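Long-range contact in putative aminooxidase (Propionibacterium acnes, PDB 2BA9), which isomerises polyunsaturated fatty acids, producing conjugated linoleic acid, and carries a bound flavin-adenine dinucleotide: residues N301-Y313 against C344-H357. Numbering follows the deposited sequence.
Sequences NMRPERLGHVMVY and CRQMVLDDMETFGH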
# COMPACT_ATOMS: atom_id res chain seq x y z
N ASN A 301 2.22 19.58 7.33
CA ASN A 301 1.31 18.67 8.06
C ASN A 301 1.74 17.20 8.01
O ASN A 301 1.05 16.34 8.57
CB ASN A 301 -0.14 18.82 7.56
CG ASN A 301 -0.83 20.08 8.09
OD1 ASN A 301 -0.30 20.79 8.95
ND2 ASN A 301 -2.04 20.35 7.59
N MET A 302 2.90 16.94 7.39
CA MET A 302 3.53 15.61 7.36
C MET A 302 4.58 15.41 8.47
O MET A 302 5.16 14.33 8.58
CB MET A 302 4.21 15.42 6.00
CG MET A 302 3.28 15.44 4.83
SD MET A 302 4.20 15.44 3.28
CE MET A 302 3.00 16.17 2.14
N ARG A 303 4.85 16.46 9.24
CA ARG A 303 5.61 16.39 10.47
C ARG A 303 4.84 15.59 11.52
O ARG A 303 3.63 15.77 11.66
CB ARG A 303 5.78 17.78 11.05
CG ARG A 303 6.64 18.72 10.27
CD ARG A 303 6.99 19.95 11.10
NE ARG A 303 6.02 21.05 10.96
CZ ARG A 303 5.30 21.59 11.94
NH1 ARG A 303 5.42 21.17 13.20
NH2 ARG A 303 4.47 22.58 11.66
N PRO A 304 5.54 14.76 12.31
CA PRO A 304 4.91 14.01 13.41
C PRO A 304 4.17 14.91 14.41
O PRO A 304 3.15 14.52 14.97
CB PRO A 304 6.11 13.34 14.09
CG PRO A 304 7.11 13.20 13.01
CD PRO A 304 6.98 14.47 12.23
N GLU A 305 4.70 16.12 14.59
CA GLU A 305 4.11 17.15 15.41
C GLU A 305 2.74 17.58 14.89
O GLU A 305 1.95 18.19 15.61
CB GLU A 305 5.04 18.37 15.43
CG GLU A 305 6.35 18.15 16.18
CD GLU A 305 7.49 17.53 15.37
OE1 GLU A 305 7.38 17.33 14.13
OE2 GLU A 305 8.53 17.25 15.99
N ARG A 306 2.46 17.27 13.62
CA ARG A 306 1.19 17.62 12.99
C ARG A 306 0.30 16.41 12.67
O ARG A 306 -0.67 16.53 11.91
CB ARG A 306 1.48 18.43 11.71
CG ARG A 306 2.10 19.79 11.97
CD ARG A 306 1.15 20.77 12.68
NE ARG A 306 0.09 21.26 11.80
CZ ARG A 306 -0.82 22.16 12.14
NH1 ARG A 306 -0.81 22.71 13.35
NH2 ARG A 306 -1.75 22.53 11.27
N LEU A 307 0.59 15.27 13.29
CA LEU A 307 -0.24 14.06 13.14
C LEU A 307 -1.73 14.34 13.32
O LEU A 307 -2.13 15.00 14.26
CB LEU A 307 0.19 13.01 14.17
CG LEU A 307 -0.34 11.60 13.97
CD1 LEU A 307 0.24 11.00 12.72
CD2 LEU A 307 -0.00 10.72 15.21
N GLY A 308 -2.55 13.83 12.40
CA GLY A 308 -4.00 14.02 12.45
C GLY A 308 -4.44 15.09 11.48
O GLY A 308 -5.62 15.17 11.14
N HIS A 309 -3.50 15.91 11.03
CA HIS A 309 -3.86 16.97 10.07
C HIS A 309 -3.90 16.43 8.66
O HIS A 309 -3.28 15.42 8.36
CB HIS A 309 -2.91 18.17 10.20
CG HIS A 309 -3.25 19.06 11.36
ND1 HIS A 309 -4.29 19.96 11.31
CD2 HIS A 309 -2.73 19.15 12.60
CE1 HIS A 309 -4.38 20.59 12.47
NE2 HIS A 309 -3.46 20.10 13.28
N VAL A 310 -4.64 17.10 7.79
CA VAL A 310 -4.67 16.75 6.37
C VAL A 310 -3.30 17.03 5.73
O VAL A 310 -2.80 18.15 5.78
CB VAL A 310 -5.73 17.56 5.60
CG1 VAL A 310 -5.62 17.29 4.09
CG2 VAL A 310 -7.13 17.24 6.12
N MET A 311 -2.74 16.00 5.10
CA MET A 311 -1.43 16.08 4.46
C MET A 311 -1.51 16.31 2.95
O MET A 311 -0.56 16.76 2.34
CB MET A 311 -0.65 14.80 4.73
CG MET A 311 -0.56 14.45 6.20
SD MET A 311 0.45 12.99 6.43
CE MET A 311 -0.70 11.71 5.93
N VAL A 312 -2.66 15.99 2.37
CA VAL A 312 -2.87 16.09 0.94
C VAL A 312 -4.35 15.93 0.67
O VAL A 312 -5.08 15.31 1.45
CB VAL A 312 -2.06 15.03 0.15
CG1 VAL A 312 -2.42 13.63 0.62
CG2 VAL A 312 -2.30 15.16 -1.36
N TYR A 313 -4.81 16.54 -0.42
CA TYR A 313 -6.16 16.30 -0.91
C TYR A 313 -6.13 16.11 -2.40
O TYR A 313 -5.26 16.65 -3.08
CB TYR A 313 -7.14 17.40 -0.49
CG TYR A 313 -6.76 18.80 -0.90
CD1 TYR A 313 -7.03 19.28 -2.18
CD2 TYR A 313 -6.15 19.66 -0.00
CE1 TYR A 313 -6.69 20.56 -2.55
CE2 TYR A 313 -5.81 20.95 -0.36
CZ TYR A 313 -6.08 21.40 -1.63
OH TYR A 313 -5.72 22.71 -1.98
N CYS A 344 -9.79 13.97 14.36
CA CYS A 344 -9.27 13.98 13.01
C CYS A 344 -10.32 14.45 11.99
O CYS A 344 -10.00 15.22 11.09
CB CYS A 344 -8.75 12.59 12.64
SG CYS A 344 -7.25 12.17 13.59
N ARG A 345 -11.57 14.00 12.14
CA ARG A 345 -12.64 14.50 11.27
C ARG A 345 -12.81 16.01 11.45
O ARG A 345 -13.01 16.73 10.46
CB ARG A 345 -13.97 13.77 11.49
CG ARG A 345 -15.06 14.21 10.48
CD ARG A 345 -16.41 13.52 10.71
NE ARG A 345 -16.35 12.09 10.42
CZ ARG A 345 -17.31 11.21 10.71
NH1 ARG A 345 -18.44 11.59 11.30
NH2 ARG A 345 -17.15 9.93 10.41
N GLN A 346 -12.73 16.51 12.68
CA GLN A 346 -12.83 17.96 12.89
C GLN A 346 -11.67 18.70 12.22
O GLN A 346 -11.85 19.79 11.67
CB GLN A 346 -12.92 18.32 14.38
CG GLN A 346 -13.24 19.80 14.67
CD GLN A 346 -14.56 20.26 14.06
OE1 GLN A 346 -15.57 19.56 14.14
NE2 GLN A 346 -14.57 21.47 13.49
N MET A 347 -10.48 18.10 12.23
CA MET A 347 -9.33 18.68 11.53
C MET A 347 -9.53 18.70 10.02
O MET A 347 -9.03 19.60 9.36
CB MET A 347 -8.03 17.96 11.89
CG MET A 347 -7.48 18.42 13.23
SD MET A 347 -5.89 17.70 13.66
CE MET A 347 -6.47 16.20 14.46
N VAL A 348 -10.24 17.72 9.47
CA VAL A 348 -10.61 17.75 8.07
C VAL A 348 -11.43 19.03 7.81
O VAL A 348 -11.17 19.80 6.87
CB VAL A 348 -11.45 16.50 7.66
CG1 VAL A 348 -11.93 16.61 6.22
CG2 VAL A 348 -10.64 15.23 7.83
N LEU A 349 -12.43 19.28 8.64
CA LEU A 349 -13.23 20.49 8.46
C LEU A 349 -12.34 21.72 8.61
O LEU A 349 -12.32 22.58 7.74
CB LEU A 349 -14.39 20.53 9.46
CG LEU A 349 -15.29 19.29 9.48
CD1 LEU A 349 -16.54 19.57 10.31
CD2 LEU A 349 -15.62 18.86 8.06
N ASP A 350 -11.58 21.78 9.70
CA ASP A 350 -10.82 22.98 10.04
C ASP A 350 -9.66 23.22 9.07
O ASP A 350 -9.41 24.37 8.68
CB ASP A 350 -10.27 22.92 11.48
CG ASP A 350 -11.36 22.82 12.53
OD1 ASP A 350 -12.53 23.14 12.26
OD2 ASP A 350 -11.04 22.43 13.66
N ASP A 351 -8.96 22.16 8.68
CA ASP A 351 -7.85 22.28 7.70
C ASP A 351 -8.35 22.74 6.31
O ASP A 351 -7.79 23.67 5.73
CB ASP A 351 -7.06 20.97 7.56
CG ASP A 351 -6.08 20.72 8.73
OD1 ASP A 351 -5.83 21.63 9.56
OD2 ASP A 351 -5.54 19.60 8.79
N MET A 352 -9.39 22.11 5.78
CA MET A 352 -9.91 22.52 4.47
C MET A 352 -10.45 23.95 4.43
O MET A 352 -10.32 24.65 3.44
CB MET A 352 -10.99 21.53 3.98
CG MET A 352 -10.44 20.13 3.65
SD MET A 352 -9.20 20.14 2.34
CE MET A 352 -10.19 20.13 0.83
N GLU A 353 -11.05 24.40 5.52
CA GLU A 353 -11.49 25.79 5.58
C GLU A 353 -10.29 26.74 5.54
O GLU A 353 -10.27 27.74 4.80
CB GLU A 353 -12.32 26.04 6.82
CG GLU A 353 -13.09 27.33 6.75
CD GLU A 353 -13.83 27.60 8.02
OE1 GLU A 353 -14.14 26.62 8.73
OE2 GLU A 353 -14.11 28.80 8.31
N THR A 354 -9.29 26.41 6.33
CA THR A 354 -8.02 27.11 6.31
C THR A 354 -7.39 27.17 4.90
O THR A 354 -6.92 28.23 4.46
CB THR A 354 -7.07 26.47 7.32
OG1 THR A 354 -7.62 26.72 8.63
CG2 THR A 354 -5.67 27.02 7.19
N PHE A 355 -7.45 26.04 4.19
CA PHE A 355 -6.92 25.96 2.82
C PHE A 355 -7.77 26.75 1.81
O PHE A 355 -7.31 26.98 0.68
CB PHE A 355 -6.77 24.49 2.34
CG PHE A 355 -5.91 23.61 3.23
CD1 PHE A 355 -4.94 24.14 4.07
CD2 PHE A 355 -6.08 22.23 3.21
CE1 PHE A 355 -4.15 23.31 4.87
CE2 PHE A 355 -5.30 21.39 4.01
CZ PHE A 355 -4.34 21.93 4.84
N GLY A 356 -8.99 27.14 2.21
CA GLY A 356 -9.91 27.89 1.34
C GLY A 356 -10.83 27.01 0.51
O GLY A 356 -11.40 27.45 -0.48
N HIS A 357 -11.00 25.77 0.95
CA HIS A 357 -11.85 24.81 0.26
C HIS A 357 -12.79 24.18 1.28
O HIS A 357 -12.71 22.99 1.56
CB HIS A 357 -10.98 23.76 -0.44
CG HIS A 357 -9.91 24.33 -1.31
ND1 HIS A 357 -10.19 25.08 -2.44
CD2 HIS A 357 -8.56 24.26 -1.23
CE1 HIS A 357 -9.05 25.45 -3.00
NE2 HIS A 357 -8.05 24.96 -2.29
O HOH W 1 -3.34 22.86 8.82
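Asp351 OD2 is gripped by two donors of the facing segment: His309 ND1 at 2.8 Å, on its syn lone pair, and the backbone N of Val310, also at 2.8 Å, which meets it nearly along the C-O axis. Asp351 OD1 lies 2.9 Å from His309 ND1 as well, so one imidazole N-H is shared by both oxygens. Imidazole and carboxylate are nearly coplanar. Water 1 donates to Asp351 OD1 and accepts from Asn301 ND2, and the charge of Arg306 nearby may favour the ionised carboxylate.

The His309 ring is covered on both faces. Met347 SD sits over its centre, 3.4 Å from the centroid, at the end of a chain extended at chi2; NH2 of the Arg306 guanidinium lies over the centre of the opposite face. Arg306 is itself held side-on, NE and NH2 both donating to Asn301 OD1, while Asn301 ND2 donates to Val310 O. The bend of Met347 at chi3 (-87°) turns CE to 3.6 Å from Gly308 O, a buried carbonyl without a polar partner. Gly308 belongs to the type II turn 306-309 leading into strand 310-315 of the mixed sheet in this amine-oxidase-like flavoprotein, and helix 341-355 lies against that sheet, the axes of 310-313 and 344-355 crossing at -62°.

Farther along, Val310 spreads its two methyls, CG2 packing on Val348 and CG1 at the edge of the Phe355 ring. Tyr313, its CG wedged between backbone N and carbonyl carbon (chi1 56°), has Met352 CE over one face, toward the rim, while SD approaches the ring obliquely in a Met-aromatic contact; Tyr313 CE2 comes to 3.8 Å from Phe355 CD2. Beyond the Schellman motif at Gly356, His357 meets the Tyr313 hydroxyl end obliquely, while its ND1 bonds to Glu290 O.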